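Side-chain contacts in uncharacterized esterase YxiM (Bacillus subtilis, PDB 2O14), which is an uncharacterised member of the GDSL lipolytic family that probably hydrolyses esters, joining a galactose-binding-like region to an SGNH-hydrolase region: residues Gly188-Leu191 with Pro192-Ile195; Asp337-Thr340 with Leu341-Asn344. All coordinates share one frame; numbering follows the deposited sequence.

Contact 1 of 2, residues Gly188-Leu191 with Pro192-Ile195; sequences GQML and PHYI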
ATOM      1  N   GLY A 188       5.106   4.998   5.864  1.00 23.93           N
ATOM      2  CA  GLY A 188       5.450   3.913   4.964  1.00 24.71           C
ATOM      3  C   GLY A 188       5.646   4.486   3.570  1.00 25.38           C
ATOM      4  O   GLY A 188       6.348   3.920   2.732  1.00 26.61           O
ATOM      5  N   GLN A 189       5.019   5.628   3.323  1.00 22.78           N
ATOM      6  CA  GLN A 189       5.125   6.296   2.035  1.00 24.48           C
ATOM      7  C   GLN A 189       6.488   6.980   1.907  1.00 27.44           C
ATOM      8  O   GLN A 189       6.975   7.206   0.801  1.00 26.36           O
ATOM      9  CB  GLN A 189       4.004   7.327   1.898  1.00 25.24           C
ATOM     10  CG  GLN A 189       4.105   8.233   0.678  1.00 24.51           C
ATOM     11  CD  GLN A 189       2.983   9.258   0.629  1.00 26.27           C
ATOM     12  OE1 GLN A 189       3.002  10.182  -0.187  1.00 26.14           O
ATOM     13  NE2 GLN A 189       1.995   9.096   1.505  1.00 20.93           N
HETATM   14  N   MSE A 190       7.098   7.304   3.047  1.00 28.96           N
HETATM   15  CA  MSE A 190       8.401   7.968   3.062  1.00 32.92           C
HETATM   16  C   MSE A 190       9.560   6.998   3.256  1.00 32.25           C
HETATM   17  O   MSE A 190      10.724   7.374   3.135  1.00 32.34           O
HETATM   18  CB  MSE A 190       8.444   9.030   4.162  1.00 40.48           C
HETATM   19  CG  MSE A 190       8.565  10.443   3.628  1.00 48.13           C
HETATM   20 SE   MSE A 190       7.068  10.946   2.512  1.00 52.99          SE
HETATM   21  CE  MSE A 190       6.037  11.882   3.852  1.00 54.80           C
ATOM     22  N   LEU A 191       9.234   5.751   3.562  1.00 33.34           N
ATOM     23  CA  LEU A 191      10.238   4.721   3.769  1.00 34.68           C
ATOM     24  C   LEU A 191      11.244   4.644   2.620  1.00 36.17           C
ATOM     25  O   LEU A 191      12.458   4.616   2.844  1.00 36.27           O
ATOM     26  CB  LEU A 191       9.560   3.363   3.926  1.00 28.42           C
ATOM     27  CG  LEU A 191       9.953   2.506   5.126  1.00 29.14           C
ATOM     28  CD1 LEU A 191       9.312   1.134   4.957  1.00 26.08           C
ATOM     29  CD2 LEU A 191      11.469   2.380   5.233  1.00 26.66           C
ATOM     30  N   PRO A 192      10.756   4.604   1.370  1.00 43.12           N
ATOM     31  CA  PRO A 192      11.692   4.524   0.245  1.00 44.77           C
ATOM     32  C   PRO A 192      12.793   5.586   0.227  1.00 46.71           C
ATOM     33  O   PRO A 192      13.851   5.377  -0.370  1.00 46.40           O
ATOM     34  CB  PRO A 192      10.774   4.569  -0.984  1.00 34.84           C
ATOM     35  CG  PRO A 192       9.519   5.219  -0.481  1.00 35.75           C
ATOM     36  CD  PRO A 192       9.361   4.651   0.897  1.00 34.24           C
ATOM     37  N   HIS A 193      12.557   6.710   0.899  1.00 48.02           N
ATOM     38  CA  HIS A 193      13.544   7.788   0.957  1.00 49.54           C
ATOM     39  C   HIS A 193      14.640   7.494   1.980  1.00 49.34           C
ATOM     40  O   HIS A 193      15.540   8.313   2.178  1.00 50.52           O
ATOM     41  CB  HIS A 193      12.874   9.117   1.332  1.00 64.08           C
ATOM     42  CG  HIS A 193      11.811   9.560   0.375  1.00 67.13           C
ATOM     43  ND1 HIS A 193      10.707   8.788   0.078  1.00 69.40           N
ATOM     44  CD2 HIS A 193      11.668  10.706  -0.330  1.00 68.44           C
ATOM     45  CE1 HIS A 193       9.930   9.441  -0.767  1.00 69.37           C
ATOM     46  NE2 HIS A 193      10.489  10.608  -1.032  1.00 69.38           N
ATOM     47  N   TYR A 194      14.570   6.336   2.632  1.00 35.95           N
ATOM     48  CA  TYR A 194      15.564   6.000   3.643  1.00 34.62           C
ATOM     49  C   TYR A 194      16.260   4.654   3.515  1.00 34.07           C
ATOM     50  O   TYR A 194      17.220   4.393   4.230  1.00 32.93           O
ATOM     51  CB  TYR A 194      14.950   6.137   5.034  1.00 40.79           C
ATOM     52  CG  TYR A 194      14.759   7.576   5.430  1.00 41.17           C
ATOM     53  CD1 TYR A 194      15.853   8.374   5.752  1.00 41.27           C
ATOM     54  CD2 TYR A 194      13.497   8.158   5.435  1.00 40.59           C
ATOM     55  CE1 TYR A 194      15.698   9.717   6.067  1.00 41.03           C
ATOM     56  CE2 TYR A 194      13.328   9.503   5.747  1.00 42.20           C
ATOM     57  CZ  TYR A 194      14.436  10.278   6.060  1.00 42.37           C
ATOM     58  OH  TYR A 194      14.287  11.614   6.343  1.00 42.66           O
ATOM     59  N   ILE A 195      15.783   3.792   2.626  1.00 43.50           N
ATOM     60  CA  ILE A 195      16.449   2.509   2.439  1.00 44.38           C
ATOM     61  C   ILE A 195      16.945   2.479   0.998  1.00 45.38           C
ATOM     62  O   ILE A 195      16.556   3.322   0.191  1.00 45.27           O
ATOM     63  CB  ILE A 195      15.504   1.303   2.706  1.00 41.24           C
ATOM     64  CG1 ILE A 195      14.616   1.037   1.494  1.00 39.86           C
ATOM     65  CG2 ILE A 195      14.655   1.570   3.942  1.00 39.20           C
ATOM     66  CD1 ILE A 195      13.673   2.151   1.181  1.00 40.93           C
TER

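Contact 2 of 2, residues Asp337-Thr340 with Leu341-Asn344; sequences DGDT and LHPN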
ATOM      1  N   ASP A 337      -2.791  20.088  10.207  1.00 36.30           N
ATOM      2  CA  ASP A 337      -3.366  21.200  10.960  1.00 37.64           C
ATOM      3  C   ASP A 337      -4.667  20.827  11.667  1.00 36.14           C
ATOM      4  O   ASP A 337      -5.574  20.253  11.064  1.00 35.93           O
ATOM      5  CB  ASP A 337      -3.620  22.393  10.042  1.00 68.18           C
ATOM      6  CG  ASP A 337      -4.222  23.573  10.785  1.00 72.82           C
ATOM      7  OD1 ASP A 337      -3.550  24.109  11.694  1.00 74.36           O
ATOM      8  OD2 ASP A 337      -5.368  23.959  10.468  1.00 74.58           O
ATOM      9  N   GLY A 338      -4.756  21.165  12.949  1.00 32.05           N
ATOM     10  CA  GLY A 338      -5.952  20.860  13.714  1.00 30.81           C
ATOM     11  C   GLY A 338      -6.214  19.368  13.807  1.00 30.51           C
ATOM     12  O   GLY A 338      -7.315  18.943  14.146  1.00 30.06           O
ATOM     13  N   ASP A 339      -5.192  18.574  13.507  1.00 39.49           N
ATOM     14  CA  ASP A 339      -5.305  17.120  13.551  1.00 40.30           C
ATOM     15  C   ASP A 339      -4.134  16.587  14.374  1.00 40.64           C
ATOM     16  O   ASP A 339      -2.993  16.571  13.906  1.00 41.74           O
ATOM     17  CB  ASP A 339      -5.238  16.553  12.129  1.00 35.86           C
ATOM     18  CG  ASP A 339      -5.672  15.106  12.054  1.00 36.93           C
ATOM     19  OD1 ASP A 339      -5.470  14.370  13.043  1.00 36.98           O
ATOM     20  OD2 ASP A 339      -6.202  14.701  10.996  1.00 34.66           O
ATOM     21  N   THR A 340      -4.412  16.148  15.597  1.00 31.72           N
ATOM     22  CA  THR A 340      -3.352  15.647  16.467  1.00 32.12           C
ATOM     23  C   THR A 340      -3.034  14.168  16.284  1.00 31.29           C
ATOM     24  O   THR A 340      -2.197  13.622  17.004  1.00 31.99           O
ATOM     25  CB  THR A 340      -3.702  15.871  17.948  1.00 39.45           C
ATOM     26  OG1 THR A 340      -4.836  15.065  18.299  1.00 41.61           O
ATOM     27  CG2 THR A 340      -4.025  17.337  18.202  1.00 39.90           C
ATOM     28  N   LEU A 341      -3.687  13.517  15.329  1.00 30.60           N
ATOM     29  CA  LEU A 341      -3.446  12.094  15.114  1.00 29.07           C
ATOM     30  C   LEU A 341      -2.692  11.763  13.833  1.00 27.69           C
ATOM     31  O   LEU A 341      -1.830  10.887  13.829  1.00 27.49           O
ATOM     32  CB  LEU A 341      -4.771  11.328  15.125  1.00 31.84           C
ATOM     33  CG  LEU A 341      -4.668   9.806  14.955  1.00 31.80           C
ATOM     34  CD1 LEU A 341      -3.925   9.204  16.141  1.00 29.74           C
ATOM     35  CD2 LEU A 341      -6.068   9.204  14.851  1.00 30.62           C
ATOM     36  N   HIS A 342      -3.009  12.467  12.753  1.00 32.29           N
ATOM     37  CA  HIS A 342      -2.379  12.208  11.460  1.00 33.46           C
ATOM     38  C   HIS A 342      -1.159  13.055  11.125  1.00 32.81           C
ATOM     39  O   HIS A 342      -1.240  14.282  11.041  1.00 33.13           O
ATOM     40  CB  HIS A 342      -3.415  12.363  10.342  1.00 28.30           C
ATOM     41  CG  HIS A 342      -4.634  11.520  10.539  1.00 27.29           C
ATOM     42  ND1 HIS A 342      -5.884  12.058  10.753  1.00 27.16           N
ATOM     43  CD2 HIS A 342      -4.788  10.176  10.589  1.00 27.28           C
ATOM     44  CE1 HIS A 342      -6.756  11.081  10.928  1.00 27.79           C
ATOM     45  NE2 HIS A 342      -6.117   9.929  10.833  1.00 27.44           N
ATOM     46  N   PRO A 343      -0.004  12.403  10.922  1.00 34.64           N
ATOM     47  CA  PRO A 343       1.223  13.129  10.587  1.00 33.86           C
ATOM     48  C   PRO A 343       1.081  13.731   9.194  1.00 34.76           C
ATOM     49  O   PRO A 343       0.303  13.229   8.376  1.00 33.44           O
ATOM     50  CB  PRO A 343       2.293  12.037  10.604  1.00 23.81           C
ATOM     51  CG  PRO A 343       1.733  11.006  11.534  1.00 24.60           C
ATOM     52  CD  PRO A 343       0.280  10.976  11.148  1.00 23.36           C
ATOM     53  N   ASN A 344       1.802  14.817   8.930  1.00 25.67           N
ATOM     54  CA  ASN A 344       1.772  15.408   7.600  1.00 25.96           C
ATOM     55  C   ASN A 344       3.006  14.831   6.919  1.00 25.62           C
ATOM     56  O   ASN A 344       3.645  13.934   7.469  1.00 25.46           O
ATOM     57  CB  ASN A 344       1.860  16.939   7.652  1.00 30.35           C
ATOM     58  CG  ASN A 344       3.031  17.435   8.479  1.00 29.69           C
ATOM     59  OD1 ASN A 344       4.123  16.866   8.450  1.00 29.34           O
ATOM     60  ND2 ASN A 344       2.809  18.518   9.214  1.00 30.53           N
TER

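Contact 1 of 2, residues Gly188-Leu191 with Pro192-Ile195
Leu191 and Ile195 meet where the short helix 187-190 runs out through a 3-10 turn: Leu191 CD2 lies 3.5 Å from Ile195 CG2, the two side chains crossing at about a right angle. Ile195 places CG1 between its backbone N and carbonyl carbon (chi1 80°), which brings CD1 to 3.2 Å from Leu191 O. That carbonyl oxygen already accepts Tyr194 N at 2.7 Å, and it takes a weak second bond from Ile195 N. One residue back, His193 N donates to Met190 O at 3.0 Å. The His193 ring, with CG anti to the carbonyl carbon (chi1 -60°), turns back over the same turn toward the selenomethionine Met190. Met190 CG lies over one face of the ring, and SE stands 4.9 Å from its centroid, 23° off the normal, a distant chalcogen-aromatic contact. Pro192 CD packs against Gly188 O at 3.6 Å and its CG against Gln189 O at 3.5 Å. Tyr194 reaches helix 345-361, its OH hydrogen-bonded to Asp349 OD1, and Met190 packs on the same helix. Two i to i+3 backbone bonds, with a weak i to i+4 bond beside them, thus carry the polar part of this helix end; the Leu191-Ile195 pair and the long selenium approach to the imidazole are its apolar part, and Pro192, having no N-H to offer Gly188 O, sets CD there instead.

Contact 2 of 2, residues Asp337-Thr340 with Leu341-Asn344
Asp339 and His342 form a His-carboxylate hydrogen bond within the Asp-x-x-His motif of GDSL (SGNH) hydrolases, on the loop between helices 328-332 and 345-361. By similarity both belong to the active site with the nucleophile Ser171, whose side chain is about 4 Å from that of His342, consistent with a catalytic triad. His342 ND1 donates to Asp339 OD2 at 2.7 Å along a nearly straight line (169°), with OD2 at the edge of the imidazole and in its plane. The carboxylate itself is turned 78° from the ring, and the donor reaches OD2 on the syn side. Asp339 CG stands anti to the backbone N (chi1 -166°), which swings the carboxylate over the following turn. There OD1 accepts two backbone amides: Leu341 N at 3.0 Å, on the anti side, closes an Asx turn, while His342 N at 3.1 Å comes from above the carboxylate plane. Both oxygens are therefore engaged, and the two amides fix the rotation of the group that holds the ring. With an alanine in place of Asp339, His342 ND1 would probably lose its acceptor, the ring would be likely to turn more freely, and both loop amides would be left without their shared partner. Around the turn, Thr340 OG1 is hydrogen-bonded to Arg280, and the Leu341 side chain packs on Arg280 and Trp296. Beyond Pro343, Asn344 acts as N-cap of helix 345-361, its OD1 accepting from Gly347 N.

In the fold
Contact 1 comes first along the chain; strands 201-204, 233-237, 271-275 and 311-313 of the parallel sheet follow before contact 2. Their centres are 20 Å apart and their nearest atoms about 5 Å, without touching, and both belong to the GDSL-like hydrolase part of the chain. Helix 345-361 links them: it starts directly after 337-344, and its first half, from Arg345 to Arg353, receives side chains of 188-195. The side chain of Gln189 lies about 10 Å from that of Ser171, so contact 1 lies close to the probable catalytic centre but supplies none of its three residues, whereas contact 2 supplies two. The manganese ion, held by Asp19, Ser24 and Asp65, belongs to the galactose-binding-like part.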